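Long-range contacts in tryptophan synthase alpha chain (Aquifex aeolicus, PDB 2EKC), which probably catalyses, as the alpha subunit of tryptophan synthase, the aldol cleavage of indoleglycerol phosphate to indole and glyceraldehyde 3-phosphate: residues V151-P156 with M173-S178; S158-I163 with Y201-D206; Y22-Y27 with V66-A71; T32-F37 with L82-T87. All blocks are in the same frame, centred on the assembly; numbering follows the deposited sequence.

Interaction 1: V151-P156 with M173-S178; sequences VPLGAP and MTYFVS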
loop_
_atom_site.group_PDB
_atom_site.type_symbol
_atom_site.label_atom_id
_atom_site.label_comp_id
_atom_site.label_asym_id
_atom_site.label_seq_id
_atom_site.Cartn_x
_atom_site.Cartn_y
_atom_site.Cartn_z
ATOM N N VAL A 151 -9.003 3.712 1.134
ATOM C CA VAL A 151 -8.026 3.845 2.208
ATOM C C VAL A 151 -7.596 5.306 2.366
ATOM O O VAL A 151 -6.769 5.801 1.608
ATOM C CB VAL A 151 -6.785 2.980 1.913
ATOM C CG1 VAL A 151 -5.770 3.116 3.040
ATOM C CG2 VAL A 151 -7.204 1.518 1.738
ATOM N N PRO A 152 -8.167 6.014 3.353
ATOM C CA PRO A 152 -7.816 7.418 3.580
ATOM C C PRO A 152 -6.402 7.577 4.134
ATOM O O PRO A 152 -5.853 6.659 4.750
ATOM C CB PRO A 152 -8.889 7.884 4.559
ATOM C CG PRO A 152 -9.153 6.644 5.367
ATOM C CD PRO A 152 -9.202 5.568 4.304
ATOM N N LEU A 153 -5.806 8.741 3.906
ATOM C CA LEU A 153 -4.456 8.995 4.392
ATOM C C LEU A 153 -4.439 9.987 5.546
ATOM O O LEU A 153 -5.133 11.003 5.518
ATOM C CB LEU A 153 -3.567 9.501 3.257
ATOM C CG LEU A 153 -3.093 8.453 2.246
ATOM C CD1 LEU A 153 -4.280 7.870 1.502
ATOM C CD2 LEU A 153 -2.120 9.097 1.270
ATOM N N GLY A 154 -3.647 9.678 6.567
ATOM C CA GLY A 154 -3.549 10.553 7.717
ATOM C C GLY A 154 -2.119 11.026 7.871
ATOM O O GLY A 154 -1.229 10.552 7.164
ATOM N N ALA A 155 -1.896 11.960 8.787
ATOM C CA ALA A 155 -0.556 12.484 9.022
ATOM C C ALA A 155 -0.345 12.709 10.511
ATOM O O ALA A 155 -1.301 12.713 11.288
ATOM C CB ALA A 155 -0.366 13.789 8.259
ATOM N N PRO A 156 0.916 12.893 10.934
ATOM C CA PRO A 156 1.204 13.116 12.352
ATOM C C PRO A 156 0.548 14.399 12.846
ATOM O O PRO A 156 0.392 14.598 14.049
ATOM C CB PRO A 156 2.731 13.201 12.388
ATOM C CG PRO A 156 3.147 12.368 11.198
ATOM C CD PRO A 156 2.163 12.819 10.156
ATOM N N MET A 173 -9.452 0.001 6.448
ATOM C CA MET A 173 -8.179 0.390 7.040
ATOM C C MET A 173 -7.765 1.807 6.672
ATOM O O MET A 173 -8.313 2.411 5.747
ATOM C CB MET A 173 -7.083 -0.577 6.588
ATOM C CG MET A 173 -6.801 -0.499 5.092
ATOM S SD MET A 173 -5.434 -1.538 4.579
ATOM C CE MET A 173 -4.061 -0.623 5.219
ATOM N N THR A 174 -6.778 2.321 7.399
ATOM C CA THR A 174 -6.263 3.663 7.169
ATOM C C THR A 174 -4.743 3.622 7.081
ATOM O O THR A 174 -4.105 2.689 7.570
ATOM C CB THR A 174 -6.646 4.628 8.314
ATOM O OG1 THR A 174 -6.050 4.181 9.537
ATOM C CG2 THR A 174 -8.157 4.688 8.484
ATOM N N TYR A 175 -4.174 4.645 6.458
ATOM C CA TYR A 175 -2.733 4.749 6.307
ATOM C C TYR A 175 -2.243 6.117 6.772
ATOM O O TYR A 175 -2.717 7.144 6.290
ATOM C CB TYR A 175 -2.324 4.549 4.841
ATOM C CG TYR A 175 -0.855 4.831 4.603
ATOM C CD1 TYR A 175 0.130 4.024 5.173
ATOM C CD2 TYR A 175 -0.446 5.949 3.873
ATOM C CE1 TYR A 175 1.489 4.322 5.030
ATOM C CE2 TYR A 175 0.914 6.260 3.724
ATOM C CZ TYR A 175 1.875 5.441 4.310
ATOM O OH TYR A 175 3.215 5.752 4.193
ATOM N N PHE A 176 -1.300 6.124 7.710
ATOM C CA PHE A 176 -0.724 7.368 8.206
ATOM C C PHE A 176 0.758 7.410 7.853
ATOM O O PHE A 176 1.432 6.383 7.875
ATOM C CB PHE A 176 -0.843 7.472 9.732
ATOM C CG PHE A 176 -2.160 7.998 10.213
ATOM C CD1 PHE A 176 -3.334 7.292 9.986
ATOM C CD2 PHE A 176 -2.221 9.193 10.923
ATOM C CE1 PHE A 176 -4.560 7.771 10.468
ATOM C CE2 PHE A 176 -3.437 9.679 11.407
ATOM C CZ PHE A 176 -4.606 8.969 11.181
ATOM N N VAL A 177 1.258 8.597 7.528
ATOM C CA VAL A 177 2.676 8.771 7.229
ATOM C C VAL A 177 3.336 9.035 8.587
ATOM O O VAL A 177 2.726 9.652 9.459
ATOM C CB VAL A 177 2.908 9.962 6.284
ATOM C CG1 VAL A 177 2.222 9.694 4.957
ATOM C CG2 VAL A 177 2.373 11.245 6.908
ATOM N N SER A 178 4.570 8.577 8.766
ATOM C CA SER A 178 5.253 8.730 10.049
ATOM C C SER A 178 5.926 10.068 10.332
ATOM O O SER A 178 6.256 10.359 11.483
ATOM C CB SER A 178 6.293 7.619 10.221
ATOM O OG SER A 178 7.416 7.843 9.390
#
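The Phe176 ring lays one face on Gly154, whose CA stands 3.6 Å from the ring centroid and 7° off its normal. This CH-pi contact calls for glycine, since a CB there would collide with Phe176 CZ. On the other face of the sheet the Tyr175 ring is met at its edge, in plane, with CD2 4.0 Å from Leu153 CG. Tyr175 is gripped through both backbone polar atoms: its N donates to Pro152 O (3.1 Å), nearly along the C=O axis, and its O accepts from Gly154 N (2.7 Å). Val177 N then reaches Gly154 O at 3.2 Å, from above the carbonyl plane, completing a short parallel ladder. Beyond it, Pro156 CD rests on Val177 CG2 (3.6 Å), the two side chains crossing at about a right angle. With an alanine in place of Phe176, Gly154 would probably lose its aromatic cover and Tyr201 its edge-to-face mate. The ladder closes the beta-alpha-beta unit of strand 149-154, helix 160-169 and strand 174-177 in the TIM barrel. Strand 209-212 hydrogen-bonds to Thr174 and Phe176, helix 192-204 packs on Phe176 and Pro156, and helix 160-169 touches Pro152 and Thr174.

Interaction 2: S158-I163 with Y201-D206; sequences STRKRI and YRELCD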
loop_
_atom_site.group_PDB
_atom_site.type_symbol
_atom_site.label_atom_id
_atom_site.label_comp_id
_atom_site.label_asym_id
_atom_site.label_seq_id
_atom_site.Cartn_x
_atom_site.Cartn_y
_atom_site.Cartn_z
ATOM N N SER A 158 -2.589 15.439 11.672
ATOM C CA SER A 158 -4.026 15.417 11.401
ATOM C C SER A 158 -4.810 15.891 12.625
ATOM O O SER A 158 -4.552 15.455 13.750
ATOM C CB SER A 158 -4.478 14.007 11.010
ATOM O OG SER A 158 -3.969 13.645 9.737
ATOM N N THR A 159 -5.763 16.789 12.405
ATOM C CA THR A 159 -6.570 17.317 13.499
ATOM C C THR A 159 -7.550 16.252 13.975
ATOM O O THR A 159 -7.777 15.261 13.282
ATOM C CB THR A 159 -7.381 18.537 13.050
ATOM O OG1 THR A 159 -8.327 18.128 12.057
ATOM C CG2 THR A 159 -6.463 19.601 12.461
ATOM N N ARG A 160 -8.132 16.458 15.154
ATOM C CA ARG A 160 -9.093 15.502 15.689
ATOM C C ARG A 160 -10.292 15.395 14.760
ATOM O O ARG A 160 -10.821 14.307 14.553
ATOM C CB ARG A 160 -9.559 15.917 17.090
ATOM C CG ARG A 160 -8.479 15.831 18.154
ATOM C CD ARG A 160 -9.056 16.095 19.537
ATOM N NE ARG A 160 -9.987 15.049 19.960
ATOM C CZ ARG A 160 -9.617 13.826 20.330
ATOM N NH1 ARG A 160 -8.334 13.489 20.332
ATOM N NH2 ARG A 160 -10.527 12.937 20.703
ATOM N N LYS A 161 -10.721 16.524 14.201
ATOM C CA LYS A 161 -11.853 16.522 13.283
ATOM C C LYS A 161 -11.498 15.748 12.017
ATOM O O LYS A 161 -12.328 15.013 11.475
ATOM C CB LYS A 161 -12.262 17.953 12.914
ATOM C CG LYS A 161 -13.021 18.688 14.012
ATOM C CD LYS A 161 -13.431 20.085 13.560
ATOM C CE LYS A 161 -14.166 20.829 14.665
ATOM N NZ LYS A 161 -14.496 22.227 14.266
ATOM N N ARG A 162 -10.264 15.911 11.547
ATOM C CA ARG A 162 -9.828 15.207 10.345
ATOM C C ARG A 162 -9.812 13.706 10.609
ATOM O O ARG A 162 -10.196 12.914 9.752
ATOM C CB ARG A 162 -8.429 15.670 9.923
ATOM C CG ARG A 162 -7.903 15.007 8.640
ATOM C CD ARG A 162 -8.893 15.162 7.494
ATOM N NE ARG A 162 -9.403 16.529 7.415
ATOM C CZ ARG A 162 -10.387 16.917 6.610
ATOM N NH1 ARG A 162 -10.971 16.042 5.800
ATOM N NH2 ARG A 162 -10.805 18.175 6.633
ATOM N N ILE A 163 -9.362 13.324 11.802
ATOM C CA ILE A 163 -9.301 11.918 12.176
ATOM C C ILE A 163 -10.673 11.270 12.100
ATOM O O ILE A 163 -10.806 10.144 11.625
ATOM C CB ILE A 163 -8.742 11.737 13.607
ATOM C CG1 ILE A 163 -7.239 12.016 13.617
ATOM C CG2 ILE A 163 -9.024 10.320 14.106
ATOM C CD1 ILE A 163 -6.589 11.813 14.976
ATOM N N TYR A 201 -6.110 8.581 17.465
ATOM C CA TYR A 201 -6.874 7.852 16.462
ATOM C C TYR A 201 -7.596 6.677 17.121
ATOM O O TYR A 201 -8.773 6.437 16.854
ATOM C CB TYR A 201 -5.926 7.347 15.368
ATOM C CG TYR A 201 -6.533 6.376 14.378
ATOM C CD1 TYR A 201 -7.226 6.826 13.253
ATOM C CD2 TYR A 201 -6.388 5.003 14.555
ATOM C CE1 TYR A 201 -7.755 5.921 12.321
ATOM C CE2 TYR A 201 -6.908 4.095 13.636
ATOM C CZ TYR A 201 -7.585 4.557 12.523
ATOM O OH TYR A 201 -8.067 3.652 11.606
ATOM N N ARG A 202 -6.889 5.958 17.987
ATOM C CA ARG A 202 -7.465 4.807 18.682
ATOM C C ARG A 202 -8.708 5.208 19.459
ATOM O O ARG A 202 -9.670 4.446 19.547
ATOM C CB ARG A 202 -6.453 4.201 19.656
ATOM C CG ARG A 202 -5.200 3.637 19.007
ATOM C CD ARG A 202 -5.531 2.523 18.042
ATOM N NE ARG A 202 -4.330 1.813 17.608
ATOM C CZ ARG A 202 -4.335 0.815 16.730
ATOM N NH1 ARG A 202 -5.478 0.410 16.191
ATOM N NH2 ARG A 202 -3.197 0.229 16.385
ATOM N N GLU A 203 -8.665 6.408 20.028
ATOM C CA GLU A 203 -9.765 6.955 20.815
ATOM C C GLU A 203 -11.006 7.190 19.958
ATOM O O GLU A 203 -12.136 7.063 20.430
ATOM C CB GLU A 203 -9.348 8.300 21.432
ATOM C CG GLU A 203 -8.167 8.242 22.396
ATOM C CD GLU A 203 -7.696 9.626 22.831
ATOM O OE1 GLU A 203 -8.541 10.441 23.261
ATOM O OE2 GLU A 203 -6.480 9.901 22.749
ATOM N N LEU A 204 -10.783 7.529 18.693
ATOM C CA LEU A 204 -11.870 7.848 17.779
ATOM C C LEU A 204 -12.168 6.823 16.700
ATOM O O LEU A 204 -13.198 6.915 16.036
ATOM C CB LEU A 204 -11.566 9.182 17.099
ATOM C CG LEU A 204 -11.436 10.406 18.006
ATOM C CD1 LEU A 204 -10.701 11.523 17.277
ATOM C CD2 LEU A 204 -12.822 10.853 18.441
ATOM N N CYS A 205 -11.287 5.844 16.526
ATOM C CA CYS A 205 -11.480 4.874 15.462
ATOM C C CYS A 205 -11.072 3.454 15.815
ATOM O O CYS A 205 -10.048 3.239 16.457
ATOM C CB CYS A 205 -10.690 5.334 14.243
ATOM S SG CYS A 205 -11.213 4.600 12.672
ATOM N N ASP A 206 -11.868 2.487 15.370
ATOM C CA ASP A 206 -11.580 1.083 15.632
ATOM C C ASP A 206 -10.983 0.358 14.425
ATOM O O ASP A 206 -10.586 -0.804 14.526
ATOM C CB ASP A 206 -12.853 0.363 16.078
ATOM C CG ASP A 206 -13.324 0.816 17.446
ATOM O OD1 ASP A 206 -12.525 0.728 18.405
ATOM O OD2 ASP A 206 -14.488 1.257 17.563
#
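In the outer helical shell of the TIM barrel, Arg160 and Ile163 at the start of helix 160-169 meet Tyr201, Glu203 and Leu204 at the end of helix 192-204. Leu204 is the pivot. Its CD1 lies against one face of the Arg160 guanidinium, off-centre toward the rim, with NH2 3.7 Å away. The two side chains cross at about a right angle. The Arg160 chain is bent at chi3 (66°), which turns its end toward the other helix. Glu203 OE1 stays 4.1 Å from Arg160 NH2, too far for a salt bridge, and the firm charge partner of Arg160 is Glu200, reached through NH1. Deeper in, Ile163 CG2 touches both Leu204 CD1 (3.8 Å) and Tyr201 CD1 (4.0 Å), standing anti to the backbone N of Ile163. Ahead of these side chains the helix is capped by Thr159, the N-cap residue, whose OG1 accepts from Arg162 N at 3.0 Å. The Tyr201 ring has the CB of Cys205 over one face, and its OH is hydrogen-bonded to Lys207 O and to Thr174 OG1. Helix 160-169 is also tied covalently to the end of helix 192-204 by the Cys167-Cys205 disulfide. Beneath the pair lies strand 174-177, whose Thr174 and Phe176 meet Tyr201, and Val209 of strand 209-212 also touches Tyr201.

Interaction 3: Y22-Y27 with V66-A71; sequences YLMVGY and VAHEVA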
loop_
_atom_site.group_PDB
_atom_site.type_symbol
_atom_site.label_atom_id
_atom_site.label_comp_id
_atom_site.label_asym_id
_atom_site.label_seq_id
_atom_site.Cartn_x
_atom_site.Cartn_y
_atom_site.Cartn_z
ATOM N N TYR A 22 5.563 -2.614 -0.744
ATOM C CA TYR A 22 5.315 -1.784 -1.908
ATOM C C TYR A 22 6.420 -1.935 -2.951
ATOM O O TYR A 22 7.597 -1.706 -2.663
ATOM C CB TYR A 22 5.178 -0.331 -1.421
ATOM C CG TYR A 22 5.033 0.756 -2.467
ATOM C CD1 TYR A 22 4.364 0.532 -3.669
ATOM C CD2 TYR A 22 5.533 2.038 -2.220
ATOM C CE1 TYR A 22 4.202 1.560 -4.607
ATOM C CE2 TYR A 22 5.374 3.071 -3.145
ATOM C CZ TYR A 22 4.711 2.825 -4.335
ATOM O OH TYR A 22 4.573 3.847 -5.250
ATOM N N LEU A 23 6.031 -2.351 -4.156
ATOM C CA LEU A 23 6.957 -2.517 -5.276
ATOM C C LEU A 23 6.320 -1.881 -6.508
ATOM O O LEU A 23 5.099 -1.739 -6.574
ATOM C CB LEU A 23 7.236 -4.005 -5.551
ATOM C CG LEU A 23 8.179 -4.762 -4.609
ATOM C CD1 LEU A 23 8.195 -6.243 -4.984
ATOM C CD2 LEU A 23 9.579 -4.175 -4.706
ATOM N N MET A 24 7.146 -1.502 -7.478
ATOM C CA MET A 24 6.670 -0.861 -8.706
ATOM C C MET A 24 6.643 -1.819 -9.894
ATOM O O MET A 24 7.626 -2.501 -10.167
ATOM C CB MET A 24 7.572 0.333 -9.045
ATOM C CG MET A 24 7.165 1.098 -10.300
ATOM S SD MET A 24 5.692 2.106 -10.027
ATOM C CE MET A 24 6.339 3.282 -8.864
ATOM N N VAL A 25 5.521 -1.864 -10.605
ATOM C CA VAL A 25 5.417 -2.736 -11.769
ATOM C C VAL A 25 6.318 -2.191 -12.867
ATOM O O VAL A 25 6.232 -1.016 -13.209
ATOM C CB VAL A 25 3.983 -2.792 -12.338
ATOM C CG1 VAL A 25 3.969 -3.671 -13.590
ATOM C CG2 VAL A 25 3.013 -3.341 -11.295
ATOM N N GLY A 26 7.190 -3.041 -13.404
ATOM C CA GLY A 26 8.068 -2.605 -14.475
ATOM C C GLY A 26 9.450 -2.120 -14.074
ATOM O O GLY A 26 10.234 -1.725 -14.935
ATOM N N TYR A 27 9.760 -2.134 -12.781
ATOM C CA TYR A 27 11.076 -1.691 -12.316
ATOM C C TYR A 27 11.845 -2.832 -11.670
ATOM O O TYR A 27 11.345 -3.470 -10.746
ATOM C CB TYR A 27 10.950 -0.565 -11.286
ATOM C CG TYR A 27 12.291 -0.133 -10.732
ATOM C CD1 TYR A 27 13.178 0.620 -11.506
ATOM C CD2 TYR A 27 12.694 -0.513 -9.451
ATOM C CE1 TYR A 27 14.438 0.983 -11.020
ATOM C CE2 TYR A 27 13.956 -0.156 -8.951
ATOM C CZ TYR A 27 14.820 0.591 -9.743
ATOM O OH TYR A 27 16.061 0.940 -9.260
ATOM N N VAL A 66 12.428 7.184 -9.223
ATOM C CA VAL A 66 13.261 6.551 -10.247
ATOM C C VAL A 66 12.500 5.354 -10.813
ATOM O O VAL A 66 12.470 5.143 -12.026
ATOM C CB VAL A 66 14.614 6.062 -9.676
ATOM C CG1 VAL A 66 15.342 5.203 -10.720
ATOM C CG2 VAL A 66 15.476 7.255 -9.290
ATOM N N ALA A 67 11.879 4.579 -9.928
ATOM C CA ALA A 67 11.109 3.412 -10.352
ATOM C C ALA A 67 10.007 3.843 -11.320
ATOM O O ALA A 67 9.756 3.180 -12.322
ATOM C CB ALA A 67 10.498 2.707 -9.136
ATOM N N HIS A 68 9.351 4.961 -11.022
ATOM C CA HIS A 68 8.292 5.470 -11.893
ATOM C C HIS A 68 8.828 5.722 -13.302
ATOM O O HIS A 68 8.305 5.206 -14.292
ATOM C CB HIS A 68 7.741 6.788 -11.340
ATOM C CG HIS A 68 6.672 6.622 -10.303
ATOM N ND1 HIS A 68 5.358 6.359 -10.628
ATOM C CD2 HIS A 68 6.713 6.722 -8.954
ATOM C CE1 HIS A 68 4.634 6.310 -9.522
ATOM N NE2 HIS A 68 5.432 6.529 -8.491
ATOM N N GLU A 69 9.878 6.534 -13.371
ATOM C CA GLU A 69 10.501 6.919 -14.631
ATOM C C GLU A 69 10.968 5.739 -15.467
ATOM O O GLU A 69 10.654 5.643 -16.659
ATOM C CB GLU A 69 11.686 7.847 -14.356
ATOM C CG GLU A 69 12.252 8.505 -15.605
ATOM C CD GLU A 69 13.533 9.264 -15.334
ATOM O OE1 GLU A 69 13.584 9.994 -14.323
ATOM O OE2 GLU A 69 14.487 9.136 -16.134
ATOM N N VAL A 70 11.727 4.845 -14.843
ATOM C CA VAL A 70 12.246 3.674 -15.533
ATOM C C VAL A 70 11.094 2.820 -16.064
ATOM O O VAL A 70 11.084 2.443 -17.233
ATOM C CB VAL A 70 13.141 2.837 -14.588
ATOM C CG1 VAL A 70 13.577 1.539 -15.275
ATOM C CG2 VAL A 70 14.369 3.661 -14.181
ATOM N N ALA A 71 10.121 2.524 -15.206
ATOM C CA ALA A 71 8.974 1.719 -15.621
ATOM C C ALA A 71 8.260 2.345 -16.815
ATOM O O ALA A 71 7.862 1.645 -17.736
ATOM C CB ALA A 71 7.997 1.548 -14.461
#
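Two CH-pi contacts lead here, between Met24 and His68 and between Ala67 and Tyr27. The Met24 chain, bent at chi2 and chi3 (74° and 66°), curls its methyl over the centre of the imidazole, with CE 3.4 Å from the centroid of the His68 ring; SD follows over the same face at 4.4 Å from that centroid. Ala67 CA lies over one face of the Tyr27 ring, 4.0 Å from its centroid. Apolar contacts fill in around them: Val70 CB meets the edge of the Tyr27 ring at CD1 (3.8 Å), and Met24 CB touches Ala67 CB (3.8 Å). The backbone comes close where the type II turn from Met24 to Tyr27 passes the helix: Val25 O sits 3.4 Å from Ala71 CB, buried and without a polar partner in the model. Gly26 takes the turn position whose positive phi (94°) suits glycine. Polar bonds hold the His68 ring from outside the contact, through Phe54 N and Asp60, so Met24 backs a second-shell residue. Helix 62-73 packs at the C-terminal end of strand 18-24 of the TIM barrel, beside the predicted proton acceptor Asp60; helix 30-42 touches Leu23 and Val25, helix 235-242 meets Tyr27 and Ala67, and strand 47-51 pairs alongside.

Interaction 4: T32-F37 with L82-T87; sequences TSLKAF and LELSET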
loop_
_atom_site.group_PDB
_atom_site.type_symbol
_atom_site.label_atom_id
_atom_site.label_comp_id
_atom_site.label_asym_id
_atom_site.label_seq_id
_atom_site.Cartn_x
_atom_site.Cartn_y
_atom_site.Cartn_z
ATOM N N THR A 32 11.695 -8.753 -13.970
ATOM C CA THR A 32 12.347 -8.635 -12.673
ATOM C C THR A 32 11.360 -8.204 -11.588
ATOM O O THR A 32 11.385 -8.734 -10.481
ATOM C CB THR A 32 13.508 -7.626 -12.730
ATOM O OG1 THR A 32 14.442 -8.028 -13.740
ATOM C CG2 THR A 32 14.223 -7.552 -11.384
ATOM N N SER A 33 10.483 -7.252 -11.904
ATOM C CA SER A 33 9.507 -6.787 -10.922
ATOM C C SER A 33 8.545 -7.906 -10.531
ATOM O O SER A 33 8.122 -8.003 -9.381
ATOM C CB SER A 33 8.721 -5.575 -11.454
ATOM O OG SER A 33 7.753 -5.930 -12.429
ATOM N N LEU A 34 8.203 -8.762 -11.484
ATOM C CA LEU A 34 7.295 -9.865 -11.190
ATOM C C LEU A 34 7.965 -10.841 -10.229
ATOM O O LEU A 34 7.332 -11.340 -9.303
ATOM C CB LEU A 34 6.894 -10.584 -12.475
ATOM C CG LEU A 34 5.953 -11.781 -12.331
ATOM C CD1 LEU A 34 4.648 -11.354 -11.663
ATOM C CD2 LEU A 34 5.685 -12.367 -13.712
ATOM N N LYS A 35 9.250 -11.107 -10.442
ATOM C CA LYS A 35 9.975 -12.011 -9.559
ATOM C C LYS A 35 10.031 -11.402 -8.162
ATOM O O LYS A 35 9.859 -12.101 -7.164
ATOM C CB LYS A 35 11.388 -12.262 -10.096
ATOM C CG LYS A 35 11.394 -13.012 -11.418
ATOM C CD LYS A 35 12.801 -13.177 -11.976
ATOM C CE LYS A 35 12.751 -13.844 -13.345
ATOM N NZ LYS A 35 14.091 -13.943 -13.984
ATOM N N ALA A 36 10.257 -10.092 -8.101
ATOM C CA ALA A 36 10.316 -9.365 -6.834
ATOM C C ALA A 36 8.991 -9.499 -6.080
ATOM O O ALA A 36 8.971 -9.811 -4.888
ATOM C CB ALA A 36 10.620 -7.895 -7.097
ATOM N N PHE A 37 7.888 -9.243 -6.776
ATOM C CA PHE A 37 6.558 -9.355 -6.180
ATOM C C PHE A 37 6.337 -10.755 -5.597
ATOM O O PHE A 37 5.871 -10.904 -4.470
ATOM C CB PHE A 37 5.484 -9.056 -7.231
ATOM C CG PHE A 37 5.119 -7.593 -7.340
ATOM C CD1 PHE A 37 4.476 -6.944 -6.293
ATOM C CD2 PHE A 37 5.396 -6.876 -8.497
ATOM C CE1 PHE A 37 4.109 -5.597 -6.400
ATOM C CE2 PHE A 37 5.036 -5.532 -8.615
ATOM C CZ PHE A 37 4.390 -4.894 -7.564
ATOM N N LEU A 82 -2.457 -4.352 -14.298
ATOM C CA LEU A 82 -3.540 -5.266 -13.952
ATOM C C LEU A 82 -3.235 -6.712 -14.340
ATOM O O LEU A 82 -3.733 -7.639 -13.705
ATOM C CB LEU A 82 -4.855 -4.804 -14.590
ATOM C CG LEU A 82 -5.389 -3.457 -14.075
ATOM C CD1 LEU A 82 -6.769 -3.207 -14.653
ATOM C CD2 LEU A 82 -5.453 -3.465 -12.548
ATOM N N GLU A 83 -2.428 -6.902 -15.381
ATOM C CA GLU A 83 -2.052 -8.250 -15.804
ATOM C C GLU A 83 -1.216 -8.874 -14.688
ATOM O O GLU A 83 -1.368 -10.055 -14.371
ATOM C CB GLU A 83 -1.238 -8.201 -17.103
ATOM C CG GLU A 83 -0.628 -9.541 -17.524
ATOM C CD GLU A 83 -1.665 -10.580 -17.927
ATOM O OE1 GLU A 83 -2.528 -10.932 -17.094
ATOM O OE2 GLU A 83 -1.612 -11.053 -19.082
ATOM N N LEU A 84 -0.341 -8.070 -14.091
ATOM C CA LEU A 84 0.510 -8.536 -12.997
ATOM C C LEU A 84 -0.350 -8.857 -11.776
ATOM O O LEU A 84 -0.115 -9.847 -11.092
ATOM C CB LEU A 84 1.564 -7.472 -12.648
ATOM C CG LEU A 84 2.534 -7.788 -11.499
ATOM C CD1 LEU A 84 3.865 -7.097 -11.739
ATOM C CD2 LEU A 84 1.925 -7.356 -10.171
ATOM N N SER A 85 -1.344 -8.017 -11.503
ATOM C CA SER A 85 -2.246 -8.250 -10.374
ATOM C C SER A 85 -2.982 -9.576 -10.592
ATOM O O SER A 85 -3.046 -10.418 -9.697
ATOM C CB SER A 85 -3.270 -7.113 -10.256
ATOM O OG SER A 85 -4.293 -7.435 -9.318
ATOM N N GLU A 86 -3.535 -9.757 -11.785
ATOM C CA GLU A 86 -4.261 -10.985 -12.090
ATOM C C GLU A 86 -3.348 -12.207 -11.940
ATOM O O GLU A 86 -3.749 -13.231 -11.387
ATOM C CB GLU A 86 -4.831 -10.923 -13.511
ATOM C CG GLU A 86 -5.554 -12.194 -13.943
ATOM C CD GLU A 86 -6.077 -12.118 -15.366
ATOM O OE1 GLU A 86 -7.063 -11.386 -15.604
ATOM O OE2 GLU A 86 -5.494 -12.783 -16.250
ATOM N N THR A 87 -2.118 -12.093 -12.426
ATOM C CA THR A 87 -1.164 -13.189 -12.332
ATOM C C THR A 87 -0.867 -13.565 -10.879
ATOM O O THR A 87 -0.853 -14.746 -10.526
ATOM C CB THR A 87 0.151 -12.830 -13.043
ATOM O OG1 THR A 87 -0.102 -12.662 -14.445
ATOM C CG2 THR A 87 1.183 -13.932 -12.854
#
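Leu84 reaches across from helix 78-91 to Phe37, Leu34 and Ser33 on helix 30-42, and its two methyls divide the work against the ring. CD2 hangs over one face of Phe37, off-centre toward the rim, 4.1 Å from the centroid and 20° off the normal, a CH-pi contact. CD1 makes the nearer approach, 3.6 Å from Phe37 CD2, and the side chains cross at about a right angle, so the forked end of the leucine fits against one side of the ring. With chi1 at 179°, Leu84 points its CG directly away from the main-chain nitrogen, and both methyls reach the facing helix. Leu34 comes alongside instead: it slides past Leu84 in the opposite direction, with CD1 4.1 Å from Leu84 CG. Since Tyr30 also touches Leu84, the leucine enters a hole lined by Tyr30, Ser33, Leu34 and Phe37, a knobs-into-holes fit. Thr87 flanks it more loosely; its OG1 donates to Glu83 O (2.9 Å), which fixes the side chain's rotation and leaves CG2 facing Leu34. That carbonyl takes a second bond, from Thr87 N, on the opposite face of its plane. A serine in place of Leu84 would probably open a gap under the Phe37 ring and deprive Leu34 CD1 of its nearest partner on the other helix. The short helical segments cross at -36° with axes 11.3 Å apart, neighbours in the outer layer of the TIM barrel over strands 18-24 and 47-51: Phe37 packs on Leu23 and Leu48, Ser85 on Ile50, and Leu84 on Val25.

In the fold
From the N terminus, the segments come in two interleaved sets. Interaction 3 opens at 22-27 and interaction 4 at 32-37; interaction 3 closes at 66-71 before interaction 4 closes at 82-87, so the two loops cross. They touch where Ser33 OG meets Gly26 N, tying the turn after strand 18-24 to helix 30-42. Farther on, interactions 1 and 2 cross likewise: 151-156 opens before 158-163 and closes with 173-178 inside the span from 158-163 to 201-206, and Thr174 OG1 meets Tyr201 OH. This second pair lies on the opposite side of the chain's centre, yet the strands of interactions 1 and 3 belong to the same closed barrel sheet.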